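Local coordinates for beta-lactamase-related domain-containing protein (Bacteroides dorei DSM 17855, PDB 5TGF) that binds calcium and is probably a serine hydrolase of the beta-lactamase family, with a substrate that is not known, at residues L179-S184 and Y210-K215; L203-N208 and F305-V310; A57-W62 and A292-N297. All coordinates share one frame; numbering follows the deposited sequence.

Contact 1 (L179-S184 and Y210-K215); sequences LGMTHS and YIRFLK
Arg212 reaches across from helix 207-218 to the backbone that ends helix 167-179, its side chain running along Leu179, with Gly180 joining from CD outward. Arg212 CB lies 4.5 Å from Leu179 CB and 4.2 Å from CG of Met181, which is present as selenomethionine. Arg212 CG passes Leu179 O, and Arg212 CD comes within 3.3 Å of the same Leu179 O while also lying beside Gly180 O. With CG anti to the carbonyl carbon (chi1 -62°) and the chain extended from there to NE, the guanidinium is carried past the helix end. There Arg212 NH1 donates to Leu179 O over 3.1 Å, with an N-H...O angle of 158° and the acceptor near the guanidinium plane. Gly180 O lies over one face, displaced toward the rim; the 3.5 Å approach of Gly180 O to Arg212 NE is too poorly angled for a bond. Gly180, at positive phi, closes a Schellman motif, and a cationic group at this C-terminal end would be expected to interact favourably with the helix dipole. The rest of the contact is apolar. Leu179 CD1 rests 3.9 Å from Phe213 CA, and the bend at chi3 of Met181 (77°) brings Met181 SE to 4.2 Å from Phe213 CB. Farther along the loop, Asp209 accepts bonds from the backbone N of Thr182 and of His183. Met181 also packs against Phe171 and Ala176 of helix 167-179, whereas the Phe213 ring meets Trp62 edge-to-face, so helix 207-218 touches this loop through Arg212 and Phe213 and helix 60-74 through Phe213.

Contact 2 (L203-N208 and F305-V310); sequences LCTTLN and FFIAHV
Leu207 and Phe305 lie alongside each other, their side chains running opposite ways, with Leu207 CD1 3.9 Å from Phe305 CD2 and 3.5 Å from Phe305 O. Having CG anti to the backbone N (chi1 177°) swings the leucine's branched end toward the strand, while Leu207 CB stays behind to meet Ile307 CG2 at 4.0 Å. Ile307 divides its branches between two neighbours: CG2 faces Leu207, and CD1 is thrust against the backbone that enters the helix, 3.7 Å from Thr206 C and 3.8 Å from Thr205 O. At the rim of the Phe305 ring, Thr206 O lies near the ring plane, 4.0 Å from CE2. All five residues are buried. The contact thus seats the N-terminus of helix 207-218 on strand 302-307 of the antiparallel sheet that, in the beta-lactamase fold, packs against helices. Around this apolar core, polar groups fix the incoming chain. Thr206 is the N-cap, its OG1 accepting from the backbone N of Asp209, and Thr205 OG1 is hydrogen-bonded to Ser184 OG. The backbone of Thr205 pairs with Val54 in a short two-stranded sheet. Strand 28-35 backs both segments: Cys32 bonds the Phe305 backbone, and Ala30 packs on Leu207 and Ile307. The Phe305 ring stacks with Tyr210.

Contact 3 (A57-W62 and A292-N297); sequences ASAGKW and AYPWIN
Ala59, in the turn leading into helix 60-74, and Trp62, within that helix, face residues 292-296. The chain enters through Ala57, whose backbone O accepts from Gly60 N, and Ser58, whose O likewise receives Lys61 N; these i to i+3 bonds shape the turn. Ser58 and Lys61 direct their side chains elsewhere, leaving the strand to the residues between and after them. Ala59 turns its methyl toward residues 292-294, where Ala59 CB sits 4.0 Å from Ala292 CB and 4.2 Å from Pro294 CG. Its carbonyl oxygen is engaged by Tyr210 OH of helix 207-218. Three residues later, Trp62 places CG anti to the backbone N (chi1 -158°), which sends the six-membered ring out to the strand. Trp62 CZ3 meets Pro294 O at 3.8 Å, and this oxygen lies at the ring's edge, near its plane, as does Trp295 CA. Trp62 CE3 is 4.2 Å from Pro294 CG. Farther round the ring, Trp62 CZ2 and Trp62 CH2 are both 4.0 Å from Ile296 CD1, and the two side chains lie roughly perpendicular to each other. The contact is apolar and wholly buried. Pro294 and Ile296 alternate with Tyr293 and Trp295, whose side chains point to the other face of the sheet, toward helix 328-337. The polar side of the turn has its own partners: Ser58 OG and Lys61 NZ are each hydrogen-bonded to Tyr147 OH. A serine and a lysine three residues apart at a helix start, joined by a tyrosine hydroxyl, match the SxxK arrangement of class C beta-lactamases and penicillin-binding proteins, consistent with an active site here.

In the fold
Contacts 1 and 2 both use helix 207-218, and contact 3 borders it through Tyr210, which packs on Pro294. Contact 3 lies nearest the middle of the chain, its centre about 5 Å from the chain's centre; the centres of contacts 2 and 1 follow at about 12 and 14 Å. Their chemistry follows this order: contacts 2 and 3 are apolar and wholly buried, whereas contact 1 adds an exposed arginine to a buried apolar part. Contacts 2 and 3 reach neighbouring strands of one sheet, joined by a backbone hydrogen bond from Tyr293 N to Phe306 O. Contacts 1 and 2 also meet where His183 CB packs on Thr206 CG2.

Contact 1 (L179-S184 and Y210-K215)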
loop_
_atom_site.group_PDB
_atom_site.type_symbol
_atom_site.label_atom_id
_atom_site.label_comp_id
_atom_site.label_asym_id
_atom_site.label_seq_id
_atom_site.Cartn_x
_atom_site.Cartn_y
_atom_site.Cartn_z
ATOM N N LEU A 179 0.774 -4.766 -17.256
ATOM C CA LEU A 179 1.079 -5.964 -16.451
ATOM C C LEU A 179 0.103 -7.131 -16.633
ATOM O O LEU A 179 0.298 -8.199 -16.066
ATOM C CB LEU A 179 1.171 -5.599 -14.962
ATOM C CG LEU A 179 2.358 -4.694 -14.616
ATOM C CD1 LEU A 179 2.354 -4.324 -13.146
ATOM C CD2 LEU A 179 3.700 -5.295 -15.017
ATOM N N GLY A 180 -0.986 -6.923 -17.365
ATOM C CA GLY A 180 -1.994 -7.941 -17.517
ATOM C C GLY A 180 -2.825 -8.201 -16.266
ATOM O O GLY A 180 -3.324 -9.314 -16.063
HETATM N N MSE A 181 -2.984 -7.173 -15.424
HETATM C CA MSE A 181 -3.897 -7.245 -14.296
HETATM C C MSE A 181 -5.303 -7.014 -14.853
HETATM O O MSE A 181 -5.601 -5.925 -15.314
HETATM C CB MSE A 181 -3.550 -6.185 -13.249
HETATM C CG MSE A 181 -2.193 -6.448 -12.565
HETATM SE SE MSE A 181 -1.685 -4.798 -11.601
HETATM C CE MSE A 181 -2.845 -4.949 -10.034
ATOM N N THR A 182 -6.165 -8.011 -14.826
ATOM C CA THR A 182 -7.472 -7.853 -15.516
ATOM C C THR A 182 -8.686 -7.756 -14.637
ATOM O O THR A 182 -9.797 -7.560 -15.156
ATOM C CB THR A 182 -7.715 -8.987 -16.521
ATOM O OG1 THR A 182 -7.593 -10.229 -15.850
ATOM C CG2 THR A 182 -6.689 -8.870 -17.668
ATOM N N HIS A 183 -8.523 -7.871 -13.325
ATOM C CA HIS A 183 -9.666 -7.813 -12.436
ATOM C C HIS A 183 -9.436 -6.840 -11.275
ATOM O O HIS A 183 -9.872 -7.112 -10.170
ATOM C CB HIS A 183 -9.948 -9.221 -11.879
ATOM C CG HIS A 183 -10.284 -10.229 -12.932
ATOM N ND1 HIS A 183 -9.388 -11.183 -13.358
ATOM C CD2 HIS A 183 -11.405 -10.407 -13.672
ATOM C CE1 HIS A 183 -9.945 -11.915 -14.311
ATOM N NE2 HIS A 183 -11.159 -11.451 -14.534
ATOM N N SER A 184 -8.699 -5.762 -11.504
ATOM C CA SER A 184 -8.411 -4.797 -10.458
ATOM C C SER A 184 -9.022 -3.430 -10.730
ATOM O O SER A 184 -9.101 -3.005 -11.883
ATOM C CB SER A 184 -6.904 -4.656 -10.273
ATOM O OG SER A 184 -6.350 -5.876 -9.841
ATOM N N TYR A 210 -2.357 -9.083 -8.169
ATOM C CA TYR A 210 -1.418 -8.361 -7.315
ATOM C C TYR A 210 -0.012 -8.987 -7.362
ATOM O O TYR A 210 0.995 -8.295 -7.246
ATOM C CB TYR A 210 -1.940 -8.319 -5.853
ATOM C CG TYR A 210 -1.414 -7.166 -5.036
ATOM C CD1 TYR A 210 -0.118 -7.176 -4.536
ATOM C CD2 TYR A 210 -2.224 -6.083 -4.705
ATOM C CE1 TYR A 210 0.351 -6.153 -3.737
ATOM C CE2 TYR A 210 -1.730 -5.024 -3.957
ATOM C CZ TYR A 210 -0.451 -5.060 -3.481
ATOM O OH TYR A 210 0.051 -3.998 -2.769
ATOM N N ILE A 211 0.052 -10.294 -7.571
ATOM C CA ILE A 211 1.346 -10.956 -7.769
ATOM C C ILE A 211 2.077 -10.379 -8.999
ATOM O O ILE A 211 3.289 -10.257 -8.979
ATOM C CB ILE A 211 1.147 -12.498 -7.860
ATOM C CG1 ILE A 211 1.017 -13.091 -6.445
ATOM C CG2 ILE A 211 2.320 -13.200 -8.539
ATOM C CD1 ILE A 211 2.323 -13.091 -5.635
ATOM N N ARG A 212 1.346 -10.053 -10.067
ATOM C CA ARG A 212 1.972 -9.409 -11.242
ATOM C C ARG A 212 2.582 -8.069 -10.909
ATOM O O ARG A 212 3.708 -7.746 -11.363
ATOM C CB ARG A 212 0.989 -9.249 -12.421
ATOM C CG ARG A 212 0.449 -10.563 -12.968
ATOM C CD ARG A 212 -0.811 -10.331 -13.785
ATOM N NE ARG A 212 -1.266 -11.576 -14.379
ATOM C CZ ARG A 212 -0.933 -11.995 -15.588
ATOM N NH1 ARG A 212 -0.206 -11.242 -16.380
ATOM N NH2 ARG A 212 -1.354 -13.165 -16.008
ATOM N N PHE A 213 1.857 -7.283 -10.108
ATOM C CA PHE A 213 2.348 -6.014 -9.599
ATOM C C PHE A 213 3.649 -6.160 -8.788
ATOM O O PHE A 213 4.601 -5.425 -9.023
ATOM C CB PHE A 213 1.265 -5.350 -8.703
ATOM C CG PHE A 213 1.741 -4.105 -8.014
ATOM C CD1 PHE A 213 1.924 -2.934 -8.719
ATOM C CD2 PHE A 213 2.112 -4.132 -6.667
ATOM C CE1 PHE A 213 2.419 -1.794 -8.101
ATOM C CE2 PHE A 213 2.609 -2.989 -6.031
ATOM C CZ PHE A 213 2.766 -1.813 -6.753
ATOM N N LEU A 214 3.651 -7.085 -7.828
ATOM C CA LEU A 214 4.813 -7.310 -6.950
ATOM C C LEU A 214 6.061 -7.789 -7.746
ATOM O O LEU A 214 7.176 -7.320 -7.505
ATOM C CB LEU A 214 4.469 -8.316 -5.858
ATOM C CG LEU A 214 3.609 -7.802 -4.692
ATOM C CD1 LEU A 214 3.212 -8.968 -3.808
ATOM C CD2 LEU A 214 4.312 -6.713 -3.907
ATOM N N LYS A 215 5.834 -8.635 -8.744
ATOM C CA LYS A 215 6.915 -9.074 -9.639
ATOM C C LYS A 215 7.576 -7.870 -10.310
ATOM O O LYS A 215 8.812 -7.758 -10.338
ATOM C CB LYS A 215 6.381 -10.046 -10.688
ATOM C CG LYS A 215 7.455 -10.656 -11.596
ATOM C CD LYS A 215 6.885 -11.498 -12.728
ATOM C CE LYS A 215 8.032 -12.071 -13.579
ATOM N NZ LYS A 215 7.531 -12.867 -14.729
#

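Contact 2 (L203-N208 and F305-V310)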
loop_
_atom_site.group_PDB
_atom_site.type_symbol
_atom_site.label_atom_id
_atom_site.label_comp_id
_atom_site.label_asym_id
_atom_site.label_seq_id
_atom_site.Cartn_x
_atom_site.Cartn_y
_atom_site.Cartn_z
ATOM N N LEU A 203 -8.907 -0.159 -3.372
ATOM C CA LEU A 203 -8.489 -1.190 -4.322
ATOM C C LEU A 203 -9.225 -2.520 -4.131
ATOM O O LEU A 203 -9.319 -3.078 -3.006
ATOM C CB LEU A 203 -6.963 -1.417 -4.259
ATOM C CG LEU A 203 -6.459 -2.460 -5.272
ATOM C CD1 LEU A 203 -6.651 -1.987 -6.712
ATOM C CD2 LEU A 203 -4.989 -2.778 -5.075
ATOM N N CYS A 204 -9.818 -2.972 -5.227
ATOM C CA CYS A 204 -10.338 -4.324 -5.372
ATOM C C CYS A 204 -9.391 -5.072 -6.325
ATOM O O CYS A 204 -9.072 -4.541 -7.382
ATOM C CB CYS A 204 -11.737 -4.251 -5.968
ATOM S SG CYS A 204 -12.636 -5.821 -5.941
ATOM N N THR A 205 -8.916 -6.258 -5.924
ATOM C CA THR A 205 -7.941 -7.003 -6.710
ATOM C C THR A 205 -8.043 -8.520 -6.469
ATOM O O THR A 205 -8.965 -9.002 -5.849
ATOM C CB THR A 205 -6.522 -6.462 -6.469
ATOM O OG1 THR A 205 -5.620 -6.904 -7.500
ATOM C CG2 THR A 205 -5.995 -6.834 -5.116
ATOM N N THR A 206 -7.129 -9.259 -7.071
ATOM C CA THR A 206 -7.085 -10.717 -6.919
ATOM C C THR A 206 -5.664 -11.107 -6.559
ATOM O O THR A 206 -4.728 -10.327 -6.767
ATOM C CB THR A 206 -7.487 -11.409 -8.227
ATOM O OG1 THR A 206 -6.556 -11.053 -9.254
ATOM C CG2 THR A 206 -8.879 -10.978 -8.691
ATOM N N LEU A 207 -5.479 -12.351 -6.134
ATOM C CA LEU A 207 -4.149 -12.880 -5.927
ATOM C C LEU A 207 -3.314 -12.802 -7.211
ATOM O O LEU A 207 -2.180 -12.295 -7.161
ATOM C CB LEU A 207 -4.196 -14.325 -5.459
ATOM C CG LEU A 207 -2.821 -15.003 -5.289
ATOM C CD1 LEU A 207 -2.070 -14.352 -4.132
ATOM C CD2 LEU A 207 -2.920 -16.509 -5.113
ATOM N N ASN A 208 -3.888 -13.233 -8.351
ATOM C CA ASN A 208 -3.138 -13.295 -9.606
ATOM C C ASN A 208 -2.754 -11.901 -10.081
ATOM O O ASN A 208 -1.621 -11.692 -10.478
ATOM C CB ASN A 208 -3.922 -14.049 -10.699
ATOM C CG ASN A 208 -4.036 -15.540 -10.413
ATOM O OD1 ASN A 208 -3.244 -16.106 -9.647
ATOM N ND2 ASN A 208 -5.067 -16.180 -10.983
ATOM N N PHE A 305 2.099 -12.676 -1.462
ATOM C CA PHE A 305 0.849 -11.976 -1.195
ATOM C C PHE A 305 -0.111 -12.970 -0.589
ATOM O O PHE A 305 -0.335 -14.054 -1.158
ATOM C CB PHE A 305 0.290 -11.378 -2.474
ATOM C CG PHE A 305 -0.981 -10.580 -2.281
ATOM C CD1 PHE A 305 -1.101 -9.685 -1.220
ATOM C CD2 PHE A 305 -1.972 -10.595 -3.244
ATOM C CE1 PHE A 305 -2.215 -8.880 -1.070
ATOM C CE2 PHE A 305 -3.102 -9.812 -3.102
ATOM C CZ PHE A 305 -3.240 -8.967 -2.003
ATOM N N PHE A 306 -0.653 -12.631 0.577
ATOM C CA PHE A 306 -1.822 -13.326 1.128
ATOM C C PHE A 306 -3.042 -12.416 0.971
ATOM O O PHE A 306 -3.043 -11.237 1.438
ATOM C CB PHE A 306 -1.594 -13.660 2.609
ATOM C CG PHE A 306 -2.805 -14.167 3.332
ATOM C CD1 PHE A 306 -3.263 -15.480 3.143
ATOM C CD2 PHE A 306 -3.456 -13.379 4.261
ATOM C CE1 PHE A 306 -4.356 -15.959 3.866
ATOM C CE2 PHE A 306 -4.547 -13.841 4.956
ATOM C CZ PHE A 306 -5.018 -15.132 4.738
ATOM N N ILE A 307 -4.092 -12.954 0.337
ATOM C CA ILE A 307 -5.325 -12.196 0.107
ATOM C C ILE A 307 -6.500 -12.873 0.827
ATOM O O ILE A 307 -6.662 -14.105 0.811
ATOM C CB ILE A 307 -5.611 -11.981 -1.386
ATOM C CG1 ILE A 307 -6.667 -10.906 -1.597
ATOM C CG2 ILE A 307 -5.985 -13.285 -2.074
ATOM C CD1 ILE A 307 -6.887 -10.575 -3.079
ATOM N N ALA A 308 -7.284 -12.052 1.522
ATOM C CA ALA A 308 -8.383 -12.466 2.327
ATOM C C ALA A 308 -9.057 -11.221 2.906
ATOM O O ALA A 308 -8.497 -10.123 2.819
ATOM C CB ALA A 308 -7.913 -13.380 3.453
ATOM N N HIS A 309 -10.237 -11.406 3.480
ATOM C CA HIS A 309 -10.982 -10.308 4.118
ATOM C C HIS A 309 -11.598 -10.851 5.407
ATOM O O HIS A 309 -12.461 -11.715 5.393
ATOM C CB HIS A 309 -12.050 -9.708 3.195
ATOM C CG HIS A 309 -12.621 -8.411 3.695
ATOM N ND1 HIS A 309 -13.273 -8.300 4.911
ATOM C CD2 HIS A 309 -12.567 -7.158 3.188
ATOM C CE1 HIS A 309 -13.602 -7.030 5.115
ATOM N NE2 HIS A 309 -13.169 -6.320 4.098
ATOM N N VAL A 310 -11.139 -10.333 6.530
ATOM C CA VAL A 310 -11.597 -10.795 7.868
ATOM C C VAL A 310 -13.116 -10.680 7.971
ATOM O O VAL A 310 -13.760 -9.793 7.353
ATOM C CB VAL A 310 -10.862 -9.997 9.004
ATOM C CG1 VAL A 310 -11.439 -8.581 9.100
ATOM C CG2 VAL A 310 -10.921 -10.705 10.352
#

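Contact 3 (A57-W62 and A292-N297)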
loop_
_atom_site.group_PDB
_atom_site.type_symbol
_atom_site.label_atom_id
_atom_site.label_comp_id
_atom_site.label_asym_id
_atom_site.label_seq_id
_atom_site.Cartn_x
_atom_site.Cartn_y
_atom_site.Cartn_z
ATOM N N ALA A 57 -8.275 -2.945 0.833
ATOM C CA ALA A 57 -8.025 -1.750 1.655
ATOM C C ALA A 57 -6.621 -1.194 1.450
ATOM O O ALA A 57 -6.230 -0.989 0.303
ATOM C CB ALA A 57 -8.321 -2.077 3.105
ATOM N N SER A 58 -5.826 -1.029 2.508
ATOM C CA SER A 58 -4.536 -0.350 2.380
ATOM C C SER A 58 -3.503 -1.103 1.586
ATOM O O SER A 58 -2.467 -0.523 1.275
ATOM C CB SER A 58 -3.955 0.010 3.728
ATOM O OG SER A 58 -4.811 0.926 4.364
ATOM N N ALA A 59 -3.758 -2.356 1.215
ATOM C CA ALA A 59 -2.860 -3.000 0.256
ATOM C C ALA A 59 -2.757 -2.219 -1.046
ATOM O O ALA A 59 -1.725 -2.271 -1.728
ATOM C CB ALA A 59 -3.223 -4.460 0.025
ATOM N N GLY A 60 -3.792 -1.442 -1.361
ATOM C CA GLY A 60 -3.759 -0.561 -2.524
ATOM C C GLY A 60 -2.879 0.675 -2.450
ATOM O O GLY A 60 -2.604 1.265 -3.496
ATOM N N LYS A 61 -2.393 1.065 -1.262
ATOM C CA LYS A 61 -1.534 2.254 -1.163
ATOM C C LYS A 61 -0.267 2.069 -1.997
ATOM O O LYS A 61 0.185 3.003 -2.643
ATOM C CB LYS A 61 -1.191 2.604 0.289
ATOM C CG LYS A 61 -2.322 3.259 1.059
ATOM C CD LYS A 61 -1.891 3.682 2.471
ATOM C CE LYS A 61 -2.968 4.457 3.216
ATOM N NZ LYS A 61 -4.145 3.659 3.640
ATOM N N TRP A 62 0.275 0.860 -1.976
ATOM C CA TRP A 62 1.488 0.525 -2.733
ATOM C C TRP A 62 1.236 0.702 -4.221
ATOM O O TRP A 62 2.031 1.292 -4.928
ATOM C CB TRP A 62 1.917 -0.905 -2.423
ATOM C CG TRP A 62 3.377 -1.229 -2.702
ATOM C CD1 TRP A 62 4.311 -0.484 -3.426
ATOM C CD2 TRP A 62 4.069 -2.372 -2.223
ATOM N NE1 TRP A 62 5.540 -1.104 -3.385
ATOM C CE2 TRP A 62 5.414 -2.275 -2.681
ATOM C CE3 TRP A 62 3.685 -3.465 -1.453
ATOM C CZ2 TRP A 62 6.371 -3.241 -2.383
ATOM C CZ3 TRP A 62 4.637 -4.397 -1.113
ATOM C CH2 TRP A 62 5.984 -4.272 -1.574
ATOM N N ALA A 292 -5.211 -8.549 4.060
ATOM C CA ALA A 292 -4.365 -8.580 2.877
ATOM C C ALA A 292 -2.932 -8.163 3.269
ATOM O O ALA A 292 -2.734 -7.126 3.943
ATOM C CB ALA A 292 -4.906 -7.645 1.800
ATOM N N TYR A 293 -1.958 -8.959 2.871
ATOM C CA TYR A 293 -0.549 -8.719 3.229
ATOM C C TYR A 293 0.349 -9.036 2.032
ATOM O O TYR A 293 0.686 -10.217 1.797
ATOM C CB TYR A 293 -0.149 -9.584 4.392
ATOM C CG TYR A 293 1.271 -9.312 4.866
ATOM C CD1 TYR A 293 1.589 -8.140 5.560
ATOM C CD2 TYR A 293 2.259 -10.252 4.701
ATOM C CE1 TYR A 293 2.886 -7.899 5.998
ATOM C CE2 TYR A 293 3.545 -10.029 5.132
ATOM C CZ TYR A 293 3.855 -8.852 5.791
ATOM O OH TYR A 293 5.170 -8.646 6.192
ATOM N N PRO A 294 0.756 -8.003 1.309
ATOM C CA PRO A 294 1.783 -8.122 0.322
ATOM C C PRO A 294 3.160 -7.738 0.863
ATOM O O PRO A 294 3.289 -6.753 1.599
ATOM C CB PRO A 294 1.320 -7.134 -0.740
ATOM C CG PRO A 294 0.673 -6.020 0.056
ATOM C CD PRO A 294 0.196 -6.634 1.341
ATOM N N TRP A 295 4.199 -8.462 0.468
ATOM C CA TRP A 295 5.537 -8.076 0.880
ATOM C C TRP A 295 6.619 -8.474 -0.090
ATOM O O TRP A 295 6.454 -9.414 -0.900
ATOM C CB TRP A 295 5.847 -8.635 2.257
ATOM C CG TRP A 295 6.329 -10.050 2.277
ATOM C CD1 TRP A 295 7.613 -10.465 2.502
ATOM C CD2 TRP A 295 5.537 -11.243 2.185
ATOM N NE1 TRP A 295 7.680 -11.844 2.451
ATOM C CE2 TRP A 295 6.418 -12.348 2.328
ATOM C CE3 TRP A 295 4.165 -11.492 2.009
ATOM C CZ2 TRP A 295 5.981 -13.691 2.245
ATOM C CZ3 TRP A 295 3.724 -12.824 1.925
ATOM C CH2 TRP A 295 4.633 -13.905 2.079
ATOM N N ILE A 296 7.752 -7.808 0.066
ATOM C CA ILE A 296 8.990 -8.204 -0.582
ATOM C C ILE A 296 10.059 -8.284 0.511
ATOM O O ILE A 296 10.164 -7.380 1.363
ATOM C CB ILE A 296 9.400 -7.180 -1.629
ATOM C CG1 ILE A 296 8.443 -7.209 -2.822
ATOM C CG2 ILE A 296 10.831 -7.386 -2.076
ATOM C CD1 ILE A 296 8.740 -6.107 -3.821
ATOM N N ASN A 297 10.851 -9.362 0.499
ATOM C CA ASN A 297 12.064 -9.456 1.318
ATOM C C ASN A 297 13.271 -9.655 0.397
ATOM O O ASN A 297 13.446 -10.736 -0.222
ATOM C CB ASN A 297 11.957 -10.574 2.351
ATOM C CG ASN A 297 13.154 -10.593 3.318
ATOM O OD1 ASN A 297 14.310 -10.668 2.897
ATOM N ND2 ASN A 297 12.879 -10.463 4.600
#